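Local coordinates for aminotransferase, class V family protein (PDB 5F8V), which probably catalyses the pyridoxal-phosphate-dependent transamination between O-phospho-L-serine and 2-oxoglutarate, a step of serine biosynthesis, as a class V phosphoserine aminotransferase, at residues R5-S10 against M355-A360; P17-E22 against F258-E263; M303-F308 against A347-A352. All blocks are in the same frame, centred on the assembly; numbering follows the deposited sequence.

Contact 1 (R5-S10 against M355-A360); sequences RAYNFS and MEAVDA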
loop_
_atom_site.group_PDB
_atom_site.type_symbol
_atom_site.label_atom_id
_atom_site.label_comp_id
_atom_site.label_asym_id
_atom_site.label_seq_id
_atom_site.Cartn_x
_atom_site.Cartn_y
_atom_site.Cartn_z
ATOM N N ARG A 5 22.529 10.824 -12.881
ATOM C CA ARG A 5 22.167 9.755 -11.895
ATOM C C ARG A 5 23.225 9.698 -10.797
ATOM O O ARG A 5 24.426 9.678 -11.089
ATOM C CB ARG A 5 22.078 8.390 -12.575
ATOM C CG ARG A 5 21.002 8.285 -13.650
ATOM C CD ARG A 5 19.635 8.018 -13.048
ATOM N NE ARG A 5 19.560 6.659 -12.509
ATOM C CZ ARG A 5 18.603 6.196 -11.706
ATOM N NH1 ARG A 5 17.583 6.973 -11.316
ATOM N NH2 ARG A 5 18.661 4.933 -11.292
ATOM N N ALA A 6 22.780 9.689 -9.545
ATOM C CA ALA A 6 23.686 9.566 -8.404
ATOM C C ALA A 6 23.994 8.103 -8.145
ATOM O O ALA A 6 23.308 7.215 -8.649
ATOM C CB ALA A 6 23.072 10.205 -7.172
ATOM N N TYR A 7 25.049 7.863 -7.374
ATOM C CA TYR A 7 25.322 6.540 -6.830
ATOM C C TYR A 7 24.546 6.396 -5.525
ATOM O O TYR A 7 24.915 6.978 -4.505
ATOM C CB TYR A 7 26.817 6.355 -6.590
ATOM C CG TYR A 7 27.669 6.453 -7.832
ATOM C CD1 TYR A 7 27.315 5.782 -9.013
ATOM C CD2 TYR A 7 28.853 7.194 -7.829
ATOM C CE1 TYR A 7 28.111 5.849 -10.145
ATOM C CE2 TYR A 7 29.653 7.268 -8.963
ATOM C CZ TYR A 7 29.276 6.595 -10.113
ATOM O OH TYR A 7 30.056 6.649 -11.227
ATOM N N ASN A 8 23.479 5.608 -5.568
ATOM C CA ASN A 8 22.471 5.570 -4.524
ATOM C C ASN A 8 22.612 4.317 -3.652
ATOM O O ASN A 8 22.310 3.209 -4.096
ATOM C CB ASN A 8 21.093 5.624 -5.190
ATOM C CG ASN A 8 19.946 5.664 -4.197
ATOM O OD1 ASN A 8 20.133 5.874 -3.004
ATOM N ND2 ASN A 8 18.744 5.458 -4.702
ATOM N N PHE A 9 23.064 4.507 -2.412
ATOM C CA PHE A 9 23.216 3.407 -1.470
ATOM C C PHE A 9 22.119 3.373 -0.398
ATOM O O PHE A 9 22.331 2.828 0.671
ATOM C CB PHE A 9 24.606 3.469 -0.841
ATOM C CG PHE A 9 25.718 3.245 -1.820
ATOM C CD1 PHE A 9 26.098 1.955 -2.173
ATOM C CD2 PHE A 9 26.386 4.315 -2.390
ATOM C CE1 PHE A 9 27.125 1.742 -3.087
ATOM C CE2 PHE A 9 27.413 4.109 -3.297
ATOM C CZ PHE A 9 27.793 2.818 -3.640
ATOM N N SER A 10 20.938 3.924 -0.689
ATOM C CA SER A 10 19.850 3.913 0.278
ATOM C C SER A 10 19.428 2.487 0.607
ATOM O O SER A 10 19.287 1.656 -0.285
ATOM C CB SER A 10 18.636 4.682 -0.222
ATOM O OG SER A 10 17.578 4.555 0.716
ATOM N N MET A 355 27.697 -1.823 -10.735
ATOM C CA MET A 355 29.091 -2.112 -10.384
ATOM C C MET A 355 29.927 -0.824 -10.364
ATOM O O MET A 355 30.853 -0.686 -9.573
ATOM C CB MET A 355 29.700 -3.134 -11.356
ATOM C CG MET A 355 31.187 -3.410 -11.158
ATOM S SD MET A 355 31.622 -3.886 -9.471
ATOM C CE MET A 355 31.170 -5.621 -9.523
ATOM N N GLU A 356 29.583 0.108 -11.243
ATOM C CA GLU A 356 30.202 1.423 -11.264
ATOM C C GLU A 356 30.089 2.150 -9.916
ATOM O O GLU A 356 31.029 2.814 -9.507
ATOM C CB GLU A 356 29.558 2.279 -12.346
ATOM C CG GLU A 356 30.330 3.531 -12.679
ATOM C CD GLU A 356 29.704 4.279 -13.828
ATOM O OE1 GLU A 356 28.722 5.013 -13.602
ATOM O OE2 GLU A 356 30.199 4.125 -14.953
ATOM N N ALA A 357 28.932 2.040 -9.259
ATOM C CA ALA A 357 28.716 2.671 -7.951
ATOM C C ALA A 357 29.652 2.098 -6.893
ATOM O O ALA A 357 30.260 2.851 -6.121
ATOM C CB ALA A 357 27.269 2.521 -7.506
ATOM N N VAL A 358 29.761 0.771 -6.875
ATOM C CA VAL A 358 30.665 0.077 -5.971
ATOM C C VAL A 358 32.123 0.492 -6.242
ATOM O O VAL A 358 32.873 0.735 -5.292
ATOM C CB VAL A 358 30.509 -1.463 -6.057
ATOM C CG1 VAL A 358 31.608 -2.172 -5.278
ATOM C CG2 VAL A 358 29.132 -1.900 -5.550
ATOM N N ASP A 359 32.516 0.551 -7.515
ATOM C CA ASP A 359 33.857 1.051 -7.901
ATOM C C ASP A 359 34.144 2.468 -7.385
ATOM O O ASP A 359 35.227 2.733 -6.893
ATOM C CB ASP A 359 34.048 1.057 -9.423
ATOM C CG ASP A 359 34.349 -0.312 -10.008
ATOM O OD1 ASP A 359 34.657 -1.268 -9.288
ATOM O OD2 ASP A 359 34.287 -0.433 -11.246
ATOM N N ALA A 360 33.176 3.366 -7.516
ATOM C CA ALA A 360 33.282 4.723 -6.960
ATOM C C ALA A 360 33.372 4.748 -5.422
ATOM O O ALA A 360 34.121 5.555 -4.854
ATOM C CB ALA A 360 32.115 5.565 -7.420
#
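Y7 lays its ring across the first two turns of helix 355-367, where the small side chains of A357 and A360 let the aromatic come close to the backbone. One face of the ring is covered by A357: its CA stands 4.0 Å from the ring centroid of Y7 and 28° off the ring normal, a CH-pi contact, while A357 CB touches Y7 CD1 at 3.6 Å. At the other long side of the ring A360 CB meets Y7 CE2 at 3.4 Å, approaching obliquely. The phenol end reaches E356, and Y7 OH donates a hydrogen bond to E356 OE1 at 3.2 Å. That oxygen lies near the plane of the tyrosine ring, yet the hydroxyl approaches from above the carboxylate plane of E356, the two planes standing 75° apart. E356 gets there with CG anti to the backbone N (chi1 -166°) and an extended chain that crosses the tyrosine at about a right angle.

Two residues further on, F9 sends its ring to the same helix. F9 CZ touches A357 CB at 3.9 Å and approaches A357 O, which sits at the ring edge in plane, so A357 is wedged against both aromatics. Between them N8 turns away from the helix, and N8 OD1 accepts from S10 N at 3.1 Å, an Asx turn that bends the chain just after the strand. N8 ND2 binds the backbone O of E40 in the second subunit, and backbone hydrogen bonds between Y7 and F9 and L334 hold the strand itself.

The arrangement is a strand-on-helix packing: the N-terminal strand 7-8, paired in parallel with strand 333-334, is joined to the C-terminal helix 355-367 in a fold-type I PLP enzyme, the fold of class V aminotransferases.

Contact 2 (P17-E22 against F258-E263); sequences PLECLE and FKWIEE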
loop_
_atom_site.group_PDB
_atom_site.type_symbol
_atom_site.label_atom_id
_atom_site.label_comp_id
_atom_site.label_asym_id
_atom_site.label_seq_id
_atom_site.Cartn_x
_atom_site.Cartn_y
_atom_site.Cartn_z
ATOM N N PRO A 17 16.501 -0.447 -11.486
ATOM C CA PRO A 17 17.151 -0.437 -12.803
ATOM C C PRO A 17 16.685 0.737 -13.660
ATOM O O PRO A 17 15.478 0.964 -13.783
ATOM C CB PRO A 17 16.719 -1.776 -13.417
ATOM C CG PRO A 17 16.417 -2.641 -12.254
ATOM C CD PRO A 17 15.794 -1.720 -11.250
ATOM N N LEU A 18 17.635 1.495 -14.220
ATOM C CA LEU A 18 17.303 2.680 -15.022
ATOM C C LEU A 18 16.397 2.333 -16.213
ATOM O O LEU A 18 15.462 3.076 -16.517
ATOM C CB LEU A 18 18.578 3.389 -15.502
ATOM C CG LEU A 18 18.421 4.714 -16.254
ATOM C CD1 LEU A 18 17.583 5.725 -15.482
ATOM C CD2 LEU A 18 19.789 5.295 -16.574
ATOM N N GLU A 19 16.666 1.193 -16.846
ATOM C CA GLU A 19 15.831 0.653 -17.933
ATOM C C GLU A 19 14.357 0.569 -17.525
ATOM O O GLU A 19 13.478 0.882 -18.319
ATOM C CB GLU A 19 16.281 -0.763 -18.331
ATOM C CG GLU A 19 17.684 -0.909 -18.914
ATOM C CD GLU A 19 18.163 -2.361 -18.878
ATOM O OE1 GLU A 19 19.145 -2.661 -18.159
ATOM O OE2 GLU A 19 17.532 -3.210 -19.553
ATOM N N CYS A 20 14.100 0.117 -16.300
ATOM C CA CYS A 20 12.739 0.015 -15.785
ATOM C C CYS A 20 12.103 1.390 -15.592
ATOM O O CYS A 20 10.937 1.592 -15.926
ATOM C CB CYS A 20 12.706 -0.789 -14.487
ATOM S SG CYS A 20 13.191 -2.518 -14.700
ATOM N N LEU A 21 12.876 2.345 -15.087
ATOM C CA LEU A 21 12.389 3.717 -14.953
ATOM C C LEU A 21 12.089 4.315 -16.340
ATOM O O LEU A 21 11.048 4.950 -16.544
ATOM C CB LEU A 21 13.394 4.576 -14.180
ATOM C CG LEU A 21 13.709 4.149 -12.740
ATOM C CD1 LEU A 21 14.960 4.846 -12.224
ATOM C CD2 LEU A 21 12.529 4.393 -11.805
ATOM N N GLU A 22 12.987 4.080 -17.296
ATOM C CA GLU A 22 12.811 4.583 -18.667
ATOM C C GLU A 22 11.610 3.949 -19.372
ATOM O O GLU A 22 10.850 4.649 -20.038
ATOM C CB GLU A 22 14.087 4.374 -19.485
ATOM C CG GLU A 22 15.220 5.271 -19.013
ATOM C CD GLU A 22 16.564 4.953 -19.636
ATOM O OE1 GLU A 22 16.773 3.811 -20.109
ATOM O OE2 GLU A 22 17.423 5.861 -19.629
ATOM N N PHE A 258 10.971 -7.815 -12.597
ATOM C CA PHE A 258 11.068 -9.275 -12.799
ATOM C C PHE A 258 11.621 -9.597 -14.199
ATOM O O PHE A 258 12.532 -10.414 -14.346
ATOM C CB PHE A 258 9.718 -9.985 -12.589
ATOM C CG PHE A 258 9.118 -9.823 -11.205
ATOM C CD1 PHE A 258 9.885 -9.478 -10.084
ATOM C CD2 PHE A 258 7.760 -10.045 -11.021
ATOM C CE1 PHE A 258 9.291 -9.335 -8.832
ATOM C CE2 PHE A 258 7.170 -9.905 -9.773
ATOM C CZ PHE A 258 7.934 -9.545 -8.679
ATOM N N LYS A 259 11.088 -8.919 -15.208
ATOM C CA LYS A 259 11.577 -9.064 -16.581
ATOM C C LYS A 259 13.058 -8.688 -16.646
ATOM O O LYS A 259 13.867 -9.416 -17.207
ATOM C CB LYS A 259 10.796 -8.170 -17.549
ATOM C CG LYS A 259 9.316 -8.483 -17.700
ATOM C CD LYS A 259 8.596 -7.317 -18.368
ATOM C CE LYS A 259 7.106 -7.551 -18.469
ATOM N NZ LYS A 259 6.365 -6.321 -18.870
ATOM N N TRP A 260 13.412 -7.551 -16.059
ATOM C CA TRP A 260 14.811 -7.126 -16.041
ATOM C C TRP A 260 15.738 -8.178 -15.414
ATOM O O TRP A 260 16.815 -8.417 -15.938
ATOM C CB TRP A 260 14.968 -5.767 -15.359
ATOM C CG TRP A 260 16.378 -5.336 -15.196
ATOM C CD1 TRP A 260 17.152 -4.661 -16.102
ATOM C CD2 TRP A 260 17.191 -5.533 -14.046
ATOM N NE1 TRP A 260 18.401 -4.432 -15.579
ATOM C CE2 TRP A 260 18.449 -4.955 -14.316
ATOM C CE3 TRP A 260 16.980 -6.149 -12.810
ATOM C CZ2 TRP A 260 19.493 -4.982 -13.397
ATOM C CZ3 TRP A 260 18.031 -6.171 -11.884
ATOM C CH2 TRP A 260 19.263 -5.589 -12.186
ATOM N N ILE A 261 15.310 -8.806 -14.324
ATOM C CA ILE A 261 16.082 -9.878 -13.690
ATOM C C ILE A 261 16.247 -11.070 -14.635
ATOM O O ILE A 261 17.331 -11.648 -14.715
ATOM C CB ILE A 261 15.445 -10.360 -12.364
ATOM C CG1 ILE A 261 15.490 -9.250 -11.306
ATOM C CG2 ILE A 261 16.171 -11.595 -11.826
ATOM C CD1 ILE A 261 14.666 -9.535 -10.069
ATOM N N GLU A 262 15.174 -11.438 -15.334
ATOM C CA GLU A 262 15.250 -12.535 -16.315
ATOM C C GLU A 262 16.231 -12.206 -17.438
ATOM O O GLU A 262 17.022 -13.067 -17.842
ATOM C CB GLU A 262 13.872 -12.878 -16.883
ATOM C CG GLU A 262 12.966 -13.540 -15.865
ATOM C CD GLU A 262 11.606 -13.912 -16.431
ATOM O OE1 GLU A 262 10.950 -13.057 -17.062
ATOM O OE2 GLU A 262 11.178 -15.066 -16.217
ATOM N N GLU A 263 16.202 -10.956 -17.905
ATOM C CA GLU A 263 17.106 -10.480 -18.963
ATOM C C GLU A 263 18.582 -10.611 -18.566
ATOM O O GLU A 263 19.431 -10.893 -19.418
ATOM C CB GLU A 263 16.793 -9.019 -19.350
ATOM C CG GLU A 263 15.474 -8.836 -20.095
ATOM C CD GLU A 263 14.964 -7.398 -20.146
ATOM O OE1 GLU A 263 15.740 -6.438 -19.944
ATOM O OE2 GLU A 263 13.759 -7.223 -20.413
#
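W260 carries this contact, reaching from helix 248-263 toward the start of helix 18-26. W260 CB meets the sulfur of C20, with C20 SG 3.8 Å away; the same SG lies obliquely to the five-membered ring, a loose sulfur-aromatic contact. With CG anti to the backbone N, the indole is carried out from its helix toward P17. At the ring fusion, W260 CD2 touches P17 CG at 3.5 Å. The proline lies over one face of the indole: P17 CG is 3.5 Å from the centroid of the six-membered ring of W260 and only 14° off its normal, a CH-pi contact, and P17 CB lies over the five-membered ring. On the pyrrole side, CD1 and NE1 meet the carboxylate of E19, whose CD lies in the indole plane at the ring edge, while the carboxylate is turned steeply to the ring. W260 NE1 donates to E19 OE1 at 3.2 Å, but the bond is bent to 130° at the hydrogen and weak. Along the benzo side, CE3, CZ3 and CZ2 keep P17 CG over them, and the tip, CH2, goes on to N351 and A352.

The stronger partner of E19 is R23, which makes a salt bridge to its OE2 and another to E263 OE1. This shared guanidinium probably offsets the charge of the two carboxylates, 3.7 Å apart between E19 OE2 and E263 OE1.

P17 is the N-cap of helix 18-26, so the tryptophan packs on a helix N-terminus. Segments 18-22 and 258-263 run at 137° between their N-to-C directions, an oblique, roughly antiparallel helix pair.

Contact 3 (M303-F308 against A347-A352); sequences MNMPFF and ASCYNA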
loop_
_atom_site.group_PDB
_atom_site.type_symbol
_atom_site.label_atom_id
_atom_site.label_comp_id
_atom_site.label_asym_id
_atom_site.label_seq_id
_atom_site.Cartn_x
_atom_site.Cartn_y
_atom_site.Cartn_z
ATOM N N MET A 303 23.986 -7.897 0.773
ATOM C CA MET A 303 23.081 -6.794 0.447
ATOM C C MET A 303 23.350 -5.524 1.256
ATOM O O MET A 303 23.170 -4.424 0.745
ATOM C CB MET A 303 21.630 -7.220 0.693
ATOM C CG MET A 303 21.131 -8.414 -0.120
ATOM S SD MET A 303 20.844 -8.032 -1.870
ATOM C CE MET A 303 22.409 -8.562 -2.550
ATOM N N ASN A 304 23.740 -5.677 2.521
ATOM C CA ASN A 304 23.956 -4.544 3.418
ATOM C C ASN A 304 25.281 -4.727 4.140
ATOM O O ASN A 304 25.478 -5.715 4.852
ATOM C CB ASN A 304 22.808 -4.432 4.421
ATOM C CG ASN A 304 21.440 -4.415 3.752
ATOM O OD1 ASN A 304 20.822 -5.470 3.564
ATOM N ND2 ASN A 304 20.978 -3.222 3.344
ATOM N N MET A 305 26.190 -3.779 3.940
ATOM C CA MET A 305 27.550 -3.879 4.428
ATOM C C MET A 305 27.813 -2.724 5.374
ATOM O O MET A 305 28.318 -1.692 4.941
ATOM C CB MET A 305 28.519 -3.835 3.240
ATOM C CG MET A 305 28.518 -5.126 2.443
ATOM S SD MET A 305 28.431 -4.940 0.671
ATOM C CE MET A 305 26.669 -4.834 0.395
ATOM N N PRO A 306 27.448 -2.884 6.668
ATOM C CA PRO A 306 27.844 -1.854 7.623
ATOM C C PRO A 306 29.355 -1.842 7.814
ATOM O O PRO A 306 30.032 -2.853 7.595
ATOM C CB PRO A 306 27.117 -2.232 8.923
ATOM C CG PRO A 306 26.654 -3.632 8.745
ATOM C CD PRO A 306 26.622 -3.939 7.279
ATOM N N PHE A 307 29.873 -0.674 8.160
ATOM C CA PHE A 307 31.270 -0.531 8.558
ATOM C C PHE A 307 31.436 0.755 9.350
ATOM O O PHE A 307 30.619 1.667 9.258
ATOM C CB PHE A 307 32.231 -0.609 7.360
ATOM C CG PHE A 307 31.994 0.423 6.285
ATOM C CD1 PHE A 307 31.006 0.241 5.323
ATOM C CD2 PHE A 307 32.808 1.550 6.193
ATOM C CE1 PHE A 307 30.814 1.170 4.314
ATOM C CE2 PHE A 307 32.617 2.492 5.190
ATOM C CZ PHE A 307 31.626 2.302 4.242
ATOM N N PHE A 308 32.483 0.796 10.157
ATOM C CA PHE A 308 32.650 1.839 11.152
ATOM C C PHE A 308 34.063 2.374 11.179
ATOM O O PHE A 308 34.993 1.752 10.674
ATOM C CB PHE A 308 32.301 1.283 12.532
ATOM C CG PHE A 308 30.875 0.856 12.663
ATOM C CD1 PHE A 308 29.925 1.719 13.188
ATOM C CD2 PHE A 308 30.483 -0.416 12.269
ATOM C CE1 PHE A 308 28.600 1.325 13.306
ATOM C CE2 PHE A 308 29.161 -0.813 12.376
ATOM C CZ PHE A 308 28.217 0.059 12.895
ATOM N N ALA A 347 26.996 0.500 3.252
ATOM C CA ALA A 347 26.722 0.380 1.822
ATOM C C ALA A 347 25.619 -0.651 1.661
ATOM O O ALA A 347 25.799 -1.816 2.029
ATOM C CB ALA A 347 27.962 -0.064 1.070
ATOM N N SER A 348 24.475 -0.210 1.144
ATOM C CA SER A 348 23.392 -1.103 0.745
ATOM C C SER A 348 23.460 -1.225 -0.772
ATOM O O SER A 348 23.421 -0.212 -1.465
ATOM C CB SER A 348 22.042 -0.551 1.202
ATOM O OG SER A 348 21.988 -0.433 2.610
ATOM N N CYS A 349 23.610 -2.460 -1.265
ATOM C CA CYS A 349 23.845 -2.754 -2.687
ATOM C C CYS A 349 22.962 -3.913 -3.128
ATOM O O CYS A 349 23.354 -5.079 -3.067
ATOM C CB CYS A 349 25.312 -3.121 -2.944
ATOM S SG CYS A 349 26.508 -1.881 -2.392
ATOM N N TYR A 350 21.755 -3.579 -3.565
ATOM C CA TYR A 350 20.796 -4.583 -3.993
ATOM C C TYR A 350 21.066 -4.919 -5.454
ATOM O O TYR A 350 22.079 -4.485 -6.010
ATOM C CB TYR A 350 19.378 -4.068 -3.755
ATOM C CG TYR A 350 19.126 -3.685 -2.315
ATOM C CD1 TYR A 350 19.020 -4.662 -1.333
ATOM C CD2 TYR A 350 18.992 -2.349 -1.932
ATOM C CE1 TYR A 350 18.787 -4.329 -0.008
ATOM C CE2 TYR A 350 18.766 -2.004 -0.609
ATOM C CZ TYR A 350 18.654 -3.002 0.348
ATOM O OH TYR A 350 18.423 -2.695 1.670
ATOM N N ASN A 351 20.183 -5.708 -6.063
ATOM C CA ASN A 351 20.328 -6.134 -7.462
ATOM C C ASN A 351 20.702 -4.995 -8.402
ATOM O O ASN A 351 21.680 -5.087 -9.149
ATOM C CB ASN A 351 19.030 -6.799 -7.956
ATOM C CG ASN A 351 18.784 -8.171 -7.334
ATOM O OD1 ASN A 351 19.640 -8.731 -6.632
ATOM N ND2 ASN A 351 17.595 -8.718 -7.584
ATOM N N ALA A 352 19.950 -3.902 -8.319
ATOM C CA ALA A 352 20.076 -2.788 -9.259
ATOM C C ALA A 352 21.260 -1.850 -8.966
ATOM O O ALA A 352 21.457 -0.884 -9.696
ATOM C CB ALA A 352 18.784 -1.990 -9.289
#
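M305 and A347 form a hydrogen-bonded antiparallel pair between strands 304-307 and 345-348: M305 N gives to A347 O at 2.8 Å, and A347 N returns a bond to M305 O at 3.1 Å. A backbone bond from C349 N to M303 O, 2.8 Å long, extends the pairing just past the strands.

N304 and S348 make the non-hydrogen-bonded pair, and there the side chains supply the polar link. Both bonds leave N304 ND2 close to its amide plane, toward S348 OG at 3.1 Å (141° at the hydrogen) and toward Y350 OH, also at 3.1 Å but straighter at 168°. N304 OD1 accepts from N156 ND2, and these bonds at both ends probably fix the rotation of the amide. Y350 OH is hydrogen-bonded in turn to A11 O. Beside it M303 SD makes an oblique Met-aromatic contact, 3.9 Å from Y350 CD1.

On the face of M305 and A347 the contacts are apolar: M305 CE reaches C349 CB at 4.0 Å, and helices 267-286 and 355-367 cover that side. The whole is a buried two-stranded antiparallel ladder whose exit leads to the cofactor site: Y350 packs on N203, and N351 N bonds to N203 OD1, the residue after the PLP-bearing Lys202.

Contact 3 is the fully buried one of the three and rests on backbone hydrogen bonds backed by an amide-hydroxyl network. Contact 1 is partly buried, its aromatic packing edged by the exposed E356; contact 2 is buried, with a charged rim of E19 and E263 at R23. Contact 1 and contact 3 are tied by sequence, since strand 345-348 leads on to helix 355-367, and by packing, with F9 CE1 3.7 Å from C349 SG. Contact 2 holds different helices, but R5 packs on L18 and L21, and W260 approaches N351 and A352, so it adjoins both others. The second subunit touches contacts 1 and 2, whereas contact 3 lies within its own chain.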